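Local structure of cellobiose 2-epimerase (Spirochaeta thermophila DSM 6192, 5ZIG) at residues E81-A86 / A130-A135; E140-A145 / R206-P211; L195-A200 / E218-I223. The protein probably catalyses the reversible C2 epimerisation of the reducing-end glucose of cellobiose, giving beta-D-glucosyl-(1->4)-D-mannopyranose. One frame throughout, in Å; residues are numbered along the deposited sequence.

Interaction 1: residues E81-A86 / A130-A135; sequences EAAGNA and AAYHTA
Y132 reaches out from helix 119-136 and lays the CD1-CE1 side of its ring and its hydroxyl against A83 and G84 of helix 77-94. The two short segments run in nearly opposite directions, and their closest alpha carbons, those of A83 and Y132, are 7.2 Å apart. With chi1 at -175° the ring is carried anti to the backbone nitrogen of Y132 and extended across the gap; chi2 at 58° turns the CD1-CE1 side to A83. The A83 methyl meets this side of the ring obliquely: CB lies 3.9 Å from Y132 CE1 and 4.1 Å from CD1. The phenol oxygen goes further, to the bare backbone of the next residue, where Y132 OH is 3.6 Å from G84 CA. CE1 also comes to 4.0 Å from G84 N, so the ring sits against the helix backbone itself. These small residues let a long aromatic side chain lie close to the neighbouring helix. All three touching residues are buried, and the interface is van der Waals in character.

Beyond the two segments, Y132 stacks with Y87, and its side chain also packs on L64 and S68 of helix 57-73 and on A141 of helix 139-156. An alanine at Y132 would remove the whole ring and would probably leave a gap against A83 and G84, with Y87 losing its stacking mate. On the other flank of the 130-135 turn, A130 O receives both T134 N and T134 OG1, the hydroxyl bond being 3.2 Å long, from opposite faces of its carbonyl plane. An aromatic side chain packed on alanine and glycine here joins an outer helix to an inner one in the (alpha/alpha)6 barrel of the N-acylglucosamine 2-epimerase family.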
loop_
_atom_site.group_PDB
_atom_site.type_symbol
_atom_site.label_atom_id
_atom_site.label_comp_id
_atom_site.label_asym_id
_atom_site.label_seq_id
_atom_site.Cartn_x
_atom_site.Cartn_y
_atom_site.Cartn_z
ATOM N N GLU A 81 -13.557 -15.559 8.144
ATOM C CA GLU A 81 -13.098 -16.861 7.661
ATOM C C GLU A 81 -11.960 -16.719 6.656
ATOM O O GLU A 81 -10.923 -17.390 6.767
ATOM C CB GLU A 81 -14.276 -17.628 7.044
ATOM C CG GLU A 81 -15.268 -18.109 8.093
ATOM C CD GLU A 81 -16.661 -18.367 7.546
ATOM O OE1 GLU A 81 -16.938 -18.013 6.373
ATOM O OE2 GLU A 81 -17.487 -18.922 8.305
ATOM N N ALA A 82 -12.147 -15.873 5.644
ATOM C CA ALA A 82 -11.080 -15.639 4.679
ATOM C C ALA A 82 -9.849 -15.074 5.364
ATOM O O ALA A 82 -8.721 -15.478 5.062
ATOM C CB ALA A 82 -11.562 -14.702 3.566
ATOM N N ALA A 83 -10.047 -14.146 6.303
ATOM C CA ALA A 83 -8.916 -13.627 7.061
ATOM C C ALA A 83 -8.198 -14.760 7.791
ATOM O O ALA A 83 -6.974 -14.882 7.709
ATOM C CB ALA A 83 -9.383 -12.548 8.032
ATOM N N GLY A 84 -8.953 -15.597 8.505
ATOM C CA GLY A 84 -8.354 -16.751 9.159
ATOM C C GLY A 84 -7.622 -17.650 8.184
ATOM O O GLY A 84 -6.552 -18.179 8.499
ATOM N N ASN A 85 -8.184 -17.827 6.981
ATOM C CA ASN A 85 -7.505 -18.624 5.965
ATOM C C ASN A 85 -6.183 -17.985 5.590
ATOM O O ASN A 85 -5.147 -18.657 5.531
ATOM C CB ASN A 85 -8.383 -18.795 4.721
ATOM C CG ASN A 85 -7.645 -19.496 3.584
ATOM O OD1 ASN A 85 -6.793 -20.363 3.817
ATOM N ND2 ASN A 85 -7.959 -19.124 2.354
ATOM N N ALA A 86 -6.200 -16.683 5.313
ATOM C CA ALA A 86 -4.955 -16.017 4.965
ATOM C C ALA A 86 -3.987 -16.023 6.137
ATOM O O ALA A 86 -2.767 -16.094 5.938
ATOM C CB ALA A 86 -5.233 -14.593 4.500
ATOM N N ALA A 130 -1.317 -6.894 12.545
ATOM C CA ALA A 130 -1.956 -5.941 13.438
ATOM C C ALA A 130 -3.435 -5.795 13.098
ATOM O O ALA A 130 -4.291 -5.815 13.991
ATOM C CB ALA A 130 -1.232 -4.593 13.353
ATOM N N ALA A 131 -3.751 -5.700 11.802
ATOM C CA ALA A 131 -5.146 -5.648 11.386
ATOM C C ALA A 131 -5.889 -6.900 11.821
ATOM O O ALA A 131 -7.012 -6.818 12.334
ATOM C CB ALA A 131 -5.223 -5.462 9.872
ATOM N N TYR A 132 -5.259 -8.072 11.647
ATOM C CA TYR A 132 -5.904 -9.324 12.017
ATOM C C TYR A 132 -6.167 -9.381 13.511
ATOM O O TYR A 132 -7.222 -9.855 13.948
ATOM C CB TYR A 132 -5.044 -10.516 11.594
ATOM C CG TYR A 132 -5.739 -11.835 11.847
ATOM C CD1 TYR A 132 -6.960 -12.086 11.262
ATOM C CD2 TYR A 132 -5.210 -12.802 12.706
ATOM C CE1 TYR A 132 -7.636 -13.239 11.484
ATOM C CE2 TYR A 132 -5.896 -14.008 12.930
ATOM C CZ TYR A 132 -7.117 -14.203 12.298
ATOM O OH TYR A 132 -7.869 -15.349 12.445
ATOM N N HIS A 133 -5.207 -8.926 14.310
ATOM C CA HIS A 133 -5.388 -8.921 15.758
ATOM C C HIS A 133 -6.612 -8.094 16.147
ATOM O O HIS A 133 -7.491 -8.569 16.879
ATOM C CB HIS A 133 -4.121 -8.396 16.433
ATOM C CG HIS A 133 -4.300 -8.098 17.885
ATOM N ND1 HIS A 133 -4.246 -9.077 18.850
ATOM C CD2 HIS A 133 -4.547 -6.938 18.536
ATOM C CE1 HIS A 133 -4.447 -8.530 20.037
ATOM N NE2 HIS A 133 -4.624 -7.233 19.875
ATOM N N THR A 134 -6.708 -6.869 15.612
ATOM C CA THR A 134 -7.876 -6.020 15.849
ATOM C C THR A 134 -9.172 -6.713 15.437
ATOM O O THR A 134 -10.158 -6.695 16.182
ATOM C CB THR A 134 -7.724 -4.690 15.093
ATOM O OG1 THR A 134 -6.518 -4.037 15.501
ATOM C CG2 THR A 134 -8.892 -3.754 15.402
ATOM N N ALA A 135 -9.199 -7.341 14.262
ATOM C CA ALA A 135 -10.470 -7.873 13.776
ATOM C C ALA A 135 -10.856 -9.185 14.449
ATOM O O ALA A 135 -12.052 -9.460 14.613
ATOM C CB ALA A 135 -10.425 -8.056 12.259
#

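Interaction 2: residues E140-A145 / R206-P211; sequences EALTLA and RTTKEP
The branched end of L142 slides past the T208 side chain, the two pointing in opposite directions, so that both leucine methyls face a single threonine methyl from the same side. T208 CG2 lies 4.0 Å from L142 CD1 and 4.2 Å from L142 CD2. The same CD1 approaches T207 CG2 at 4.2 Å, which makes it the branch shared by both threonines. L142 gets there because its CG stands anti to the backbone nitrogen (chi1 -166°), extending the side chain from helix 139-156 toward the end of helix 191-208.

Each threonine turns its methyl to the leucine and its hydroxyl to its own helix. In T208, chi1 of 67° puts OG1 between the backbone nitrogen and the carbonyl carbon, where it is hydrogen-bonded to L204 O; E210 N adds a weak bond to the same OG1 at 3.4 Å. T207 OG1 is likewise hydrogen-bonded, to T203 O. The three residues form a small patch of methyls at the protein surface, bordered by H133 and T134 of helix 119-136 and by W146.

Just past the contact the chain leaves the helix at K209, whose phi is positive. Its NZ folds back to R206 O at 3.3 Å, reaching the oxygen from 30° out of the carbonyl plane. E210 then serves as N-cap of helix 211-228, OE2 accepting from R212 N. The methyl patch thus packs an outer helix on the last turn of an inner one, beside the tight inner-to-outer helix turn that recurs in an (alpha/alpha)6 barrel.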
loop_
_atom_site.group_PDB
_atom_site.type_symbol
_atom_site.label_atom_id
_atom_site.label_comp_id
_atom_site.label_asym_id
_atom_site.label_seq_id
_atom_site.Cartn_x
_atom_site.Cartn_y
_atom_site.Cartn_z
ATOM N N GLU A 140 -1.950 -14.356 19.349
ATOM C CA GLU A 140 -0.706 -14.832 18.751
ATOM C C GLU A 140 -0.297 -13.990 17.540
ATOM O O GLU A 140 0.903 -13.782 17.304
ATOM C CB GLU A 140 -0.851 -16.310 18.372
ATOM C CG GLU A 140 0.121 -16.786 17.315
ATOM C CD GLU A 140 -0.288 -18.118 16.718
ATOM O OE1 GLU A 140 -0.272 -19.127 17.459
ATOM O OE2 GLU A 140 -0.635 -18.151 15.513
ATOM N N ALA A 141 -1.278 -13.481 16.778
ATOM C CA ALA A 141 -0.976 -12.627 15.629
ATOM C C ALA A 141 -0.225 -11.367 16.050
ATOM O O ALA A 141 0.688 -10.921 15.346
ATOM C CB ALA A 141 -2.264 -12.246 14.888
ATOM N N LEU A 142 -0.615 -10.757 17.179
ATOM C CA LEU A 142 0.103 -9.574 17.648
ATOM C C LEU A 142 1.504 -9.937 18.137
ATOM O O LEU A 142 2.463 -9.197 17.894
ATOM C CB LEU A 142 -0.689 -8.857 18.749
ATOM C CG LEU A 142 -0.226 -7.429 19.097
ATOM C CD1 LEU A 142 -0.504 -6.467 17.947
ATOM C CD2 LEU A 142 -0.883 -6.936 20.372
ATOM N N THR A 143 1.652 -11.077 18.809
ATOM C CA THR A 143 2.992 -11.491 19.220
ATOM C C THR A 143 3.901 -11.685 18.008
ATOM O O THR A 143 5.068 -11.270 18.023
ATOM C CB THR A 143 2.906 -12.754 20.071
ATOM O OG1 THR A 143 2.204 -12.436 21.282
ATOM C CG2 THR A 143 4.296 -13.259 20.428
ATOM N N LEU A 144 3.359 -12.249 16.922
ATOM C CA LEU A 144 4.161 -12.419 15.717
ATOM C C LEU A 144 4.507 -11.078 15.081
ATOM O O LEU A 144 5.623 -10.891 14.583
ATOM C CB LEU A 144 3.434 -13.326 14.728
ATOM C CG LEU A 144 3.658 -14.803 15.057
ATOM C CD1 LEU A 144 2.626 -15.676 14.376
ATOM C CD2 LEU A 144 5.051 -15.194 14.616
ATOM N N ALA A 145 3.574 -10.136 15.066
ATOM C CA ALA A 145 3.919 -8.817 14.546
ATOM C C ALA A 145 5.049 -8.201 15.365
ATOM O O ALA A 145 5.934 -7.535 14.819
ATOM C CB ALA A 145 2.685 -7.915 14.534
ATOM N N ARG A 206 -0.921 2.521 16.091
ATOM C CA ARG A 206 -2.345 2.714 16.344
ATOM C C ARG A 206 -2.909 1.569 17.170
ATOM O O ARG A 206 -3.725 1.781 18.074
ATOM C CB ARG A 206 -3.117 2.838 15.030
ATOM C CG ARG A 206 -4.628 2.946 15.264
ATOM C CD ARG A 206 -5.427 3.108 13.946
ATOM N NE ARG A 206 -5.395 4.490 13.493
ATOM C CZ ARG A 206 -4.625 4.944 12.516
ATOM N NH1 ARG A 206 -3.819 4.114 11.863
ATOM N NH2 ARG A 206 -4.673 6.231 12.185
ATOM N N THR A 207 -2.482 0.340 16.876
ATOM C CA THR A 207 -3.011 -0.845 17.543
ATOM C C THR A 207 -2.507 -0.962 18.985
ATOM O O THR A 207 -3.235 -1.457 19.852
ATOM C CB THR A 207 -2.624 -2.098 16.725
ATOM O OG1 THR A 207 -2.939 -1.898 15.328
ATOM C CG2 THR A 207 -3.309 -3.373 17.245
ATOM N N THR A 208 -1.284 -0.498 19.277
ATOM C CA THR A 208 -0.655 -0.768 20.571
ATOM C C THR A 208 -0.183 0.461 21.345
ATOM O O THR A 208 0.001 0.355 22.560
ATOM C CB THR A 208 0.566 -1.694 20.405
ATOM O OG1 THR A 208 1.592 -0.993 19.689
ATOM C CG2 THR A 208 0.219 -2.977 19.662
ATOM N N LYS A 209 0.068 1.595 20.690
ATOM C CA LYS A 209 0.569 2.799 21.359
ATOM C C LYS A 209 1.892 2.539 22.069
ATOM O O LYS A 209 2.223 3.193 23.066
ATOM C CB LYS A 209 -0.460 3.370 22.346
ATOM C CG LYS A 209 -1.492 4.297 21.715
ATOM C CD LYS A 209 -2.581 3.518 20.996
ATOM C CE LYS A 209 -3.203 2.458 21.909
ATOM N NZ LYS A 209 -4.345 1.721 21.275
ATOM N N GLU A 210 2.645 1.572 21.570
ATOM C CA GLU A 210 3.943 1.290 22.147
ATOM C C GLU A 210 4.900 2.397 21.716
ATOM O O GLU A 210 4.981 2.705 20.520
ATOM C CB GLU A 210 4.419 -0.098 21.719
ATOM C CG GLU A 210 5.864 -0.460 22.086
ATOM C CD GLU A 210 6.197 -0.221 23.549
ATOM O OE1 GLU A 210 5.449 -0.719 24.426
ATOM O OE2 GLU A 210 7.209 0.470 23.810
ATOM N N PRO A 211 5.553 3.087 22.657
ATOM C CA PRO A 211 6.429 4.212 22.278
ATOM C C PRO A 211 7.611 3.820 21.391
ATOM O O PRO A 211 8.145 4.685 20.677
ATOM C CB PRO A 211 6.909 4.755 23.637
ATOM C CG PRO A 211 5.833 4.364 24.601
ATOM C CD PRO A 211 5.320 3.025 24.111
#

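Interaction 3: residues L195-A200 / E218-I223; sequences LHILEA and EHLILI
L220 sets its CD1 methyl against the backbone of helix 191-208 at I197 and L198, packing an inner helix of the (alpha/alpha)6 barrel on helix 211-228, the outer helix that follows it in the chain. The two segments run roughly antiparallel, with the alpha carbons of L198 and L220 only 6.5 Å apart. The tight part is centred on that one methyl: L220 CD1 is 3.7 Å from L198 N and 3.8 Å from I197 CG2, the I197 and L220 side chains crossing at about a right angle. L198 slides past L220 in the opposite direction, its CD1 coming to 4.1 Å from L220 CB. L220 has its CG beside the backbone nitrogen (chi1 -81°), whereas L198 has CG anti to its own, and each branch passes alongside the other's stem. I197 and L220 are further covered by Y164, and L198 by L261 and S264 of helix 251-269.

Away from this point the contact slackens. I221 starts off to one side and its outer part comes nearer, CG1 being 4.7 Å from L198 CD1. The far flank of the outer helix faces outward: L222 is exposed, E218 and H219 are partly so, and H219 NE2 is hydrogen-bonded to G163 N. The opposite flank of the inner helix is instead buried and polar. There E199 OE2 forms a salt bridge with R388, while H196 ND1 donates a nearly straight bond (169°) of 2.7 Å to E199 OE1; the oxygen lies in the imidazole plane, but the histidine meets it from above the carboxylate plane.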
loop_
_atom_site.group_PDB
_atom_site.type_symbol
_atom_site.label_atom_id
_atom_site.label_comp_id
_atom_site.label_asym_id
_atom_site.label_seq_id
_atom_site.Cartn_x
_atom_site.Cartn_y
_atom_site.Cartn_z
ATOM N N LEU A 195 8.797 3.336 2.662
ATOM C CA LEU A 195 7.427 3.826 2.797
ATOM C C LEU A 195 6.540 2.765 3.418
ATOM O O LEU A 195 5.669 3.062 4.241
ATOM C CB LEU A 195 6.870 4.250 1.433
ATOM C CG LEU A 195 5.406 4.727 1.404
ATOM C CD1 LEU A 195 5.338 6.046 2.126
ATOM C CD2 LEU A 195 4.855 4.911 -0.008
ATOM N N HIS A 196 6.717 1.506 3.043
ATOM C CA HIS A 196 5.781 0.533 3.583
ATOM C C HIS A 196 6.158 0.083 4.982
ATOM O O HIS A 196 5.300 -0.430 5.711
ATOM C CB HIS A 196 5.621 -0.618 2.590
ATOM C CG HIS A 196 4.811 -0.215 1.396
ATOM N ND1 HIS A 196 3.431 -0.216 1.405
ATOM C CD2 HIS A 196 5.180 0.269 0.185
ATOM C CE1 HIS A 196 2.987 0.208 0.235
ATOM N NE2 HIS A 196 4.026 0.521 -0.517
ATOM N N ILE A 197 7.395 0.324 5.400
ATOM C CA ILE A 197 7.708 0.113 6.805
ATOM C C ILE A 197 7.024 1.175 7.651
ATOM O O ILE A 197 6.407 0.880 8.684
ATOM C CB ILE A 197 9.226 0.099 7.034
ATOM C CG1 ILE A 197 9.822 -1.199 6.493
ATOM C CG2 ILE A 197 9.513 0.214 8.527
ATOM C CD1 ILE A 197 11.254 -1.047 5.988
ATOM N N LEU A 198 7.110 2.430 7.220
ATOM C CA LEU A 198 6.328 3.477 7.862
ATOM C C LEU A 198 4.860 3.073 7.933
ATOM O O LEU A 198 4.223 3.162 8.992
ATOM C CB LEU A 198 6.510 4.789 7.097
ATOM C CG LEU A 198 5.634 5.943 7.562
ATOM C CD1 LEU A 198 6.122 6.514 8.886
ATOM C CD2 LEU A 198 5.550 7.033 6.490
ATOM N N GLU A 199 4.327 2.561 6.817
ATOM C CA GLU A 199 2.908 2.220 6.747
ATOM C C GLU A 199 2.540 1.187 7.798
ATOM O O GLU A 199 1.553 1.350 8.537
ATOM C CB GLU A 199 2.573 1.725 5.337
ATOM C CG GLU A 199 1.250 0.996 5.188
ATOM C CD GLU A 199 1.127 0.325 3.825
ATOM O OE1 GLU A 199 1.870 -0.643 3.542
ATOM O OE2 GLU A 199 0.306 0.788 3.018
ATOM N N ALA A 200 3.345 0.126 7.893
ATOM C CA ALA A 200 3.160 -0.890 8.921
ATOM C C ALA A 200 3.202 -0.285 10.315
ATOM O O ALA A 200 2.390 -0.637 11.177
ATOM C CB ALA A 200 4.247 -1.970 8.788
ATOM N N GLU A 218 9.219 8.366 14.112
ATOM C CA GLU A 218 9.993 9.603 14.065
ATOM C C GLU A 218 11.214 9.454 13.169
ATOM O O GLU A 218 11.421 10.247 12.248
ATOM C CB GLU A 218 10.427 9.997 15.478
ATOM C CG GLU A 218 9.281 10.209 16.482
ATOM C CD GLU A 218 9.765 10.819 17.804
ATOM O OE1 GLU A 218 10.668 10.218 18.425
ATOM O OE2 GLU A 218 9.228 11.852 18.251
ATOM N N HIS A 219 12.036 8.428 13.439
ATOM C CA HIS A 219 13.198 8.168 12.599
ATOM C C HIS A 219 12.812 8.150 11.120
ATOM O O HIS A 219 13.453 8.801 10.287
ATOM C CB HIS A 219 13.832 6.829 12.978
ATOM C CG HIS A 219 15.008 6.470 12.130
ATOM N ND1 HIS A 219 16.116 7.284 12.012
ATOM C CD2 HIS A 219 15.257 5.383 11.367
ATOM C CE1 HIS A 219 16.999 6.708 11.213
ATOM N NE2 HIS A 219 16.503 5.554 10.808
ATOM N N LEU A 220 11.752 7.407 10.785
ATOM C CA LEU A 220 11.332 7.278 9.386
ATOM C C LEU A 220 10.937 8.628 8.798
ATOM O O LEU A 220 11.249 8.924 7.637
ATOM C CB LEU A 220 10.183 6.268 9.277
ATOM C CG LEU A 220 10.668 4.811 9.262
ATOM C CD1 LEU A 220 9.582 3.814 9.596
ATOM C CD2 LEU A 220 11.321 4.481 7.921
ATOM N N ILE A 221 10.263 9.468 9.589
ATOM C CA ILE A 221 9.849 10.776 9.083
ATOM C C ILE A 221 11.070 11.615 8.726
ATOM O O ILE A 221 11.098 12.279 7.681
ATOM C CB ILE A 221 8.927 11.488 10.098
ATOM C CG1 ILE A 221 7.564 10.798 10.135
ATOM C CG2 ILE A 221 8.699 12.924 9.683
ATOM C CD1 ILE A 221 7.056 10.469 11.494
ATOM N N LEU A 222 12.110 11.570 9.567
ATOM C CA LEU A 222 13.326 12.323 9.269
ATOM C C LEU A 222 14.029 11.804 8.019
ATOM O O LEU A 222 14.635 12.589 7.283
ATOM C CB LEU A 222 14.287 12.284 10.467
ATOM C CG LEU A 222 13.914 13.138 11.687
ATOM C CD1 LEU A 222 14.706 12.681 12.887
ATOM C CD2 LEU A 222 14.158 14.620 11.426
ATOM N N ILE A 223 13.984 10.490 7.776
ATOM C CA ILE A 223 14.550 9.939 6.550
ATOM C C ILE A 223 13.813 10.513 5.343
ATOM O O ILE A 223 14.426 10.962 4.361
ATOM C CB ILE A 223 14.471 8.400 6.573
ATOM C CG1 ILE A 223 15.253 7.828 7.748
ATOM C CG2 ILE A 223 14.910 7.801 5.236
ATOM C CD1 ILE A 223 16.724 8.136 7.708
#

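How the interactions relate
Interactions 1 and 3 are buried, whereas interaction 2 lies at the surface; interaction 3 sits deepest, its centre about 13 Å from that of the chain. The chemistry varies accordingly: an aromatic ring on small residues in interaction 1, leucine on threonine methyls in interaction 2, branched aliphatics in interaction 3. Interactions 1 and 2 touch by packing, with H133 ND1 3.6 Å from L142 CB and T134 OG1 3.7 Å from T207 CG2. Interactions 2 and 3 share helix 191-208, using its last turn and its middle, yet their nearest atoms stay about 6 Å apart. All three join inner to outer helices of one barrel.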